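Local atomic coordinates of erythrocyte membrane protein 1 (PDB entry 2XU0), a protein that probably binds host cell surface receptors as a parasite adhesin of infected red cells, represented here by its N-terminal segment and first Duffy-binding-like domain. Residues Leu268-Pro273 against Cys295-Gly300; Tyr275-Arg280 against His288-Gly293. The protein carries 10 engineered substitutions. All blocks are in the same frame, centred on the assembly; numbering follows the deposited sequence. Where two conformers were deposited one is given.

Contact 1: residues Leu268-Pro273 against Cys295-Gly300; sequences LTCSAP and CGHNEG
Thr269 and His297 meet where two type I beta turns, Thr269-Ala272 and Gly296-Glu299, pack together in a buried part of the Duffy-binding-like domain. The first turn follows helix 249-268. The second lies on the path to helix 311-338.

One hydrogen bond joins the two segments. His297 ND1 donates to Thr269 OG1 at 2.9 Å. The hydroxyl oxygen sits at the ring edge, only 7° out of the ring plane. The threonine and histidine side chains run alongside each other with opposite headings, and His297 CB lies 3.2 Å from Thr269 OG1. A chi1 of 54° turns the Thr269 hydroxyl to the imidazole and leaves CG2 to face Cys295. The carbonyl oxygens of Trp265 and Lys266 are both within hydrogen-bonding reach of the same hydroxyl. Its one proton can only be shared between them or favour one. His297 ND1 also makes a weak hydrogen bond to Lys266 O. The histidine is thus tied to the last turn of the helix.

Sulfur may also approach the histidine, but the Cys270 side chain was deposited in two conformers and its contact with the ring is doubtful.

The methyl of Thr269 makes the apolar contact. Its CG2 touches Cys295 CB at 3.8 Å. The sulfur of Cys295 forms a disulfide with Cys189 of helix 186-204, and Leu192 of that helix touches both Thr269 and Cys295. The disulfide thus fastens this packing to a neighbouring helix. Ala272 CB adds a contact of 3.9 Å with Cys295 SG.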
# COMPACT_ATOMS: atom_id res chain seq x y z
N LEU A 268 8.13 -2.86 -15.26
CA LEU A 268 7.77 -1.98 -14.15
C LEU A 268 8.94 -1.17 -13.61
O LEU A 268 8.74 -0.03 -13.17
CB LEU A 268 7.07 -2.79 -13.02
CG LEU A 268 6.59 -1.99 -11.77
CD1 LEU A 268 5.42 -1.03 -12.11
CD2 LEU A 268 6.17 -2.94 -10.66
N THR A 269 10.14 -1.78 -13.60
CA THR A 269 11.35 -1.13 -13.08
C THR A 269 12.21 -0.43 -14.17
O THR A 269 13.27 0.08 -13.82
CB THR A 269 12.21 -2.13 -12.31
OG1 THR A 269 12.45 -3.24 -13.18
CG2 THR A 269 11.59 -2.57 -11.00
N CYS A 270 11.76 -0.38 -15.45
CA CYS A 270 12.47 0.32 -16.56
C CYS A 270 13.05 1.69 -16.12
O CYS A 270 14.21 1.98 -16.39
CB CYS A 270 11.57 0.48 -17.80
SG CYS A 270 11.29 -1.03 -18.75
N SER A 271 12.24 2.49 -15.41
CA SER A 271 12.60 3.84 -14.94
C SER A 271 13.04 3.90 -13.50
O SER A 271 13.19 5.00 -12.96
CB SER A 271 11.42 4.79 -15.13
OG SER A 271 10.29 4.30 -14.43
N ALA A 272 13.19 2.75 -12.84
CA ALA A 272 13.55 2.76 -11.43
C ALA A 272 14.94 3.36 -11.26
O ALA A 272 15.80 3.12 -12.12
CB ALA A 272 13.49 1.34 -10.85
N PRO A 273 15.17 4.21 -10.23
CA PRO A 273 16.51 4.80 -10.06
C PRO A 273 17.58 3.73 -9.93
O PRO A 273 17.29 2.66 -9.37
CB PRO A 273 16.40 5.57 -8.75
CG PRO A 273 14.95 5.78 -8.55
CD PRO A 273 14.28 4.59 -9.12
N CYS A 295 15.83 -1.63 -8.51
CA CYS A 295 14.92 -2.55 -7.81
C CYS A 295 14.97 -3.98 -8.37
O CYS A 295 13.94 -4.67 -8.36
CB CYS A 295 13.49 -2.02 -7.79
SG CYS A 295 13.32 -0.29 -7.27
N GLY A 296 16.14 -4.41 -8.87
CA GLY A 296 16.30 -5.73 -9.45
C GLY A 296 15.91 -5.86 -10.91
O GLY A 296 15.75 -6.98 -11.41
N HIS A 297 15.78 -4.73 -11.61
CA HIS A 297 15.44 -4.64 -13.03
C HIS A 297 16.30 -5.57 -13.90
O HIS A 297 15.80 -6.16 -14.87
CB HIS A 297 15.59 -3.18 -13.52
CG HIS A 297 15.37 -2.97 -14.99
ND1 HIS A 297 14.11 -3.06 -15.55
CD2 HIS A 297 16.27 -2.74 -15.98
CE1 HIS A 297 14.28 -2.86 -16.86
NE2 HIS A 297 15.57 -2.66 -17.15
N ASN A 298 17.58 -5.69 -13.57
CA ASN A 298 18.50 -6.48 -14.41
C ASN A 298 18.76 -7.89 -13.91
O ASN A 298 19.60 -8.56 -14.50
CB ASN A 298 19.86 -5.73 -14.53
CG ASN A 298 19.79 -4.28 -14.94
OD1 ASN A 298 20.03 -3.37 -14.13
ND2 ASN A 298 19.47 -4.03 -16.20
N GLU A 299 18.03 -8.36 -12.87
CA GLU A 299 18.29 -9.61 -12.16
C GLU A 299 17.41 -10.85 -12.35
O GLU A 299 17.64 -11.86 -11.68
CB GLU A 299 18.46 -9.33 -10.66
CG GLU A 299 19.73 -8.57 -10.31
CD GLU A 299 19.61 -7.74 -9.05
OE1 GLU A 299 19.56 -8.33 -7.95
OE2 GLU A 299 19.53 -6.50 -9.17
N GLY A 300 16.44 -10.79 -13.25
CA GLY A 300 15.57 -11.94 -13.45
C GLY A 300 14.47 -11.97 -12.41
O GLY A 300 13.69 -11.02 -12.34

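Contact 2: residues Tyr275-Arg280 against His288-Gly293; sequences YADYFR and HFSSHG
His288 pairs with Arg280 in a two-stranded antiparallel beta hairpin, strands 279-281 and 287-289, within the Duffy-binding-like domain. The two form a hydrogen-bonded pair. His288 N donates to Arg280 O at 2.7 Å, and Arg280 N donates back to His288 O. The side chains share one face of the sheet. The guanidinium and imidazole planes are 10° apart, with His288 CD2 over one guanidinium face, 3.5 Å from Arg280 NH2. The arginine chain is bent at chi3 (-71°), which brings the guanidinium alongside the imidazole. Its NH2 is also hydrogen-bonded to Asn28 of helix 22-39, in the N-terminal segment.

Phe289 forms a non-hydrogen-bonded pair with Phe279. Both side chains lie on the other face. Phe289 CB meets Phe279 CD1 at 3.9 Å, obliquely to that ring. Phe289 CA also makes a CA-H...O contact with Tyr278 O.

Past the strand Ser290 keeps one backbone bond to Tyr278, from its N to Tyr278 O, while its side chain takes the other. A chi1 of 58° swings the Ser290 hydroxyl back over its own backbone, toward the other segment. There OG accepts from Tyr278 N at 3.0 Å and donates to Asp277 OD1 at 2.7 Å.

Ser291 and His292 carry the chain past the Asp277 carboxylate, their CB atoms pointing away from 275-280. At Gly293 the chain returns, with a positive phi that suits glycine. Gly293 N reaches the syn lone pair of Asp277 OD1 at 2.9 Å, while Ser290 OG uses the anti one.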
# COMPACT_ATOMS: atom_id res chain seq x y z
N TYR A 275 20.27 3.73 -7.99
CA TYR A 275 20.55 3.53 -6.58
C TYR A 275 19.25 3.35 -5.80
O TYR A 275 18.80 4.22 -5.06
CB TYR A 275 21.45 4.66 -6.06
CG TYR A 275 22.79 4.74 -6.78
CD1 TYR A 275 23.83 3.89 -6.43
CD2 TYR A 275 23.02 5.70 -7.77
CE1 TYR A 275 25.08 3.97 -7.07
CE2 TYR A 275 24.26 5.78 -8.42
CZ TYR A 275 25.28 4.91 -8.07
OH TYR A 275 26.51 4.98 -8.69
N ALA A 276 18.62 2.21 -6.06
CA ALA A 276 17.36 1.78 -5.43
C ALA A 276 17.30 0.27 -5.50
O ALA A 276 17.43 -0.33 -6.57
CB ALA A 276 16.16 2.40 -6.11
N ASP A 277 17.12 -0.36 -4.36
CA ASP A 277 17.03 -1.82 -4.32
C ASP A 277 15.93 -2.26 -3.37
O ASP A 277 15.62 -1.52 -2.43
CB ASP A 277 18.39 -2.45 -3.90
CG ASP A 277 19.43 -2.36 -5.00
OD1 ASP A 277 19.41 -3.20 -5.92
OD2 ASP A 277 20.19 -1.36 -5.00
N TYR A 278 15.34 -3.43 -3.62
CA TYR A 278 14.29 -3.94 -2.73
C TYR A 278 14.94 -4.69 -1.57
O TYR A 278 15.80 -5.54 -1.79
CB TYR A 278 13.33 -4.87 -3.48
CG TYR A 278 12.08 -5.20 -2.68
CD1 TYR A 278 11.11 -4.23 -2.44
CD2 TYR A 278 11.86 -6.48 -2.19
CE1 TYR A 278 9.97 -4.51 -1.69
CE2 TYR A 278 10.69 -6.79 -1.49
CZ TYR A 278 9.75 -5.80 -1.25
OH TYR A 278 8.64 -6.03 -0.48
N PHE A 279 14.53 -4.38 -0.35
CA PHE A 279 15.08 -5.06 0.81
C PHE A 279 13.96 -5.70 1.61
O PHE A 279 12.92 -5.07 1.84
CB PHE A 279 15.84 -4.09 1.74
CG PHE A 279 17.06 -3.41 1.16
CD1 PHE A 279 18.34 -3.82 1.52
CD2 PHE A 279 16.93 -2.31 0.32
CE1 PHE A 279 19.46 -3.14 1.04
CE2 PHE A 279 18.06 -1.64 -0.18
CZ PHE A 279 19.32 -2.07 0.18
N ARG A 280 14.20 -6.91 2.09
CA ARG A 280 13.27 -7.64 2.96
C ARG A 280 14.06 -8.57 3.87
O ARG A 280 15.20 -8.91 3.55
CB ARG A 280 12.17 -8.39 2.17
CG ARG A 280 12.68 -9.23 1.01
CD ARG A 280 11.68 -10.29 0.60
NE ARG A 280 11.61 -11.32 1.62
CZ ARG A 280 12.28 -12.45 1.60
NH1 ARG A 280 13.03 -12.77 0.54
NH2 ARG A 280 12.19 -13.31 2.60
N HIS A 288 17.61 -9.96 2.76
CA HIS A 288 17.43 -10.34 1.35
C HIS A 288 17.28 -9.04 0.54
O HIS A 288 16.71 -8.06 1.02
CB HIS A 288 16.26 -11.29 1.16
CG HIS A 288 16.36 -12.52 2.01
ND1 HIS A 288 17.26 -13.54 1.71
CD2 HIS A 288 15.66 -12.87 3.12
CE1 HIS A 288 17.07 -14.47 2.63
NE2 HIS A 288 16.12 -14.11 3.50
N PHE A 289 17.92 -8.99 -0.63
CA PHE A 289 17.99 -7.73 -1.38
C PHE A 289 18.28 -7.95 -2.83
O PHE A 289 18.96 -8.90 -3.16
CB PHE A 289 19.12 -6.83 -0.81
CG PHE A 289 20.43 -7.57 -0.56
CD1 PHE A 289 21.47 -7.51 -1.49
CD2 PHE A 289 20.62 -8.32 0.60
CE1 PHE A 289 22.67 -8.19 -1.26
CE2 PHE A 289 21.81 -9.03 0.81
CZ PHE A 289 22.83 -8.96 -0.12
N SER A 290 17.85 -6.99 -3.69
CA SER A 290 18.24 -6.99 -5.10
C SER A 290 19.68 -6.44 -5.09
O SER A 290 20.04 -5.72 -4.15
CB SER A 290 17.30 -6.11 -5.93
OG SER A 290 17.29 -4.78 -5.45
N SER A 291 20.52 -6.82 -6.07
CA SER A 291 21.96 -6.51 -6.05
C SER A 291 22.47 -5.44 -7.01
O SER A 291 23.56 -4.91 -6.79
CB SER A 291 22.75 -7.78 -6.35
OG SER A 291 22.48 -8.81 -5.41
N HIS A 292 21.79 -5.23 -8.14
CA HIS A 292 22.32 -4.36 -9.19
C HIS A 292 21.54 -3.09 -9.46
O HIS A 292 21.69 -2.47 -10.52
CB HIS A 292 22.60 -5.20 -10.46
CG HIS A 292 23.59 -6.30 -10.23
ND1 HIS A 292 23.22 -7.63 -10.26
CD2 HIS A 292 24.91 -6.22 -9.90
CE1 HIS A 292 24.32 -8.32 -9.98
NE2 HIS A 292 25.35 -7.52 -9.73
N GLY A 293 20.76 -2.67 -8.47
CA GLY A 293 20.00 -1.43 -8.54
C GLY A 293 18.76 -1.52 -9.41
O GLY A 293 18.39 -2.60 -9.89

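Contact 1 and contact 2 lie about 10 Å apart, centre to centre, in the same Duffy-binding-like domain. In sequence, 275-280 and 288-293 both fall between the two segments of contact 1. Glu299 joins them directly. Its carboxylate probably accepts two backbone hydrogen bonds, OE1 from Ser291 N at 2.6 Å and OE2 from His292 N at 2.8 Å. Gly296 N also packs on Ser290 CB at 3.6 Å. Lys294 is a further tie: it links 288-293 to 295-300, and its NZ is hydrogen-bonded to the carbonyl oxygens of Cys270 and Ala272. Both contacts lie away from the magnesium and proline sites.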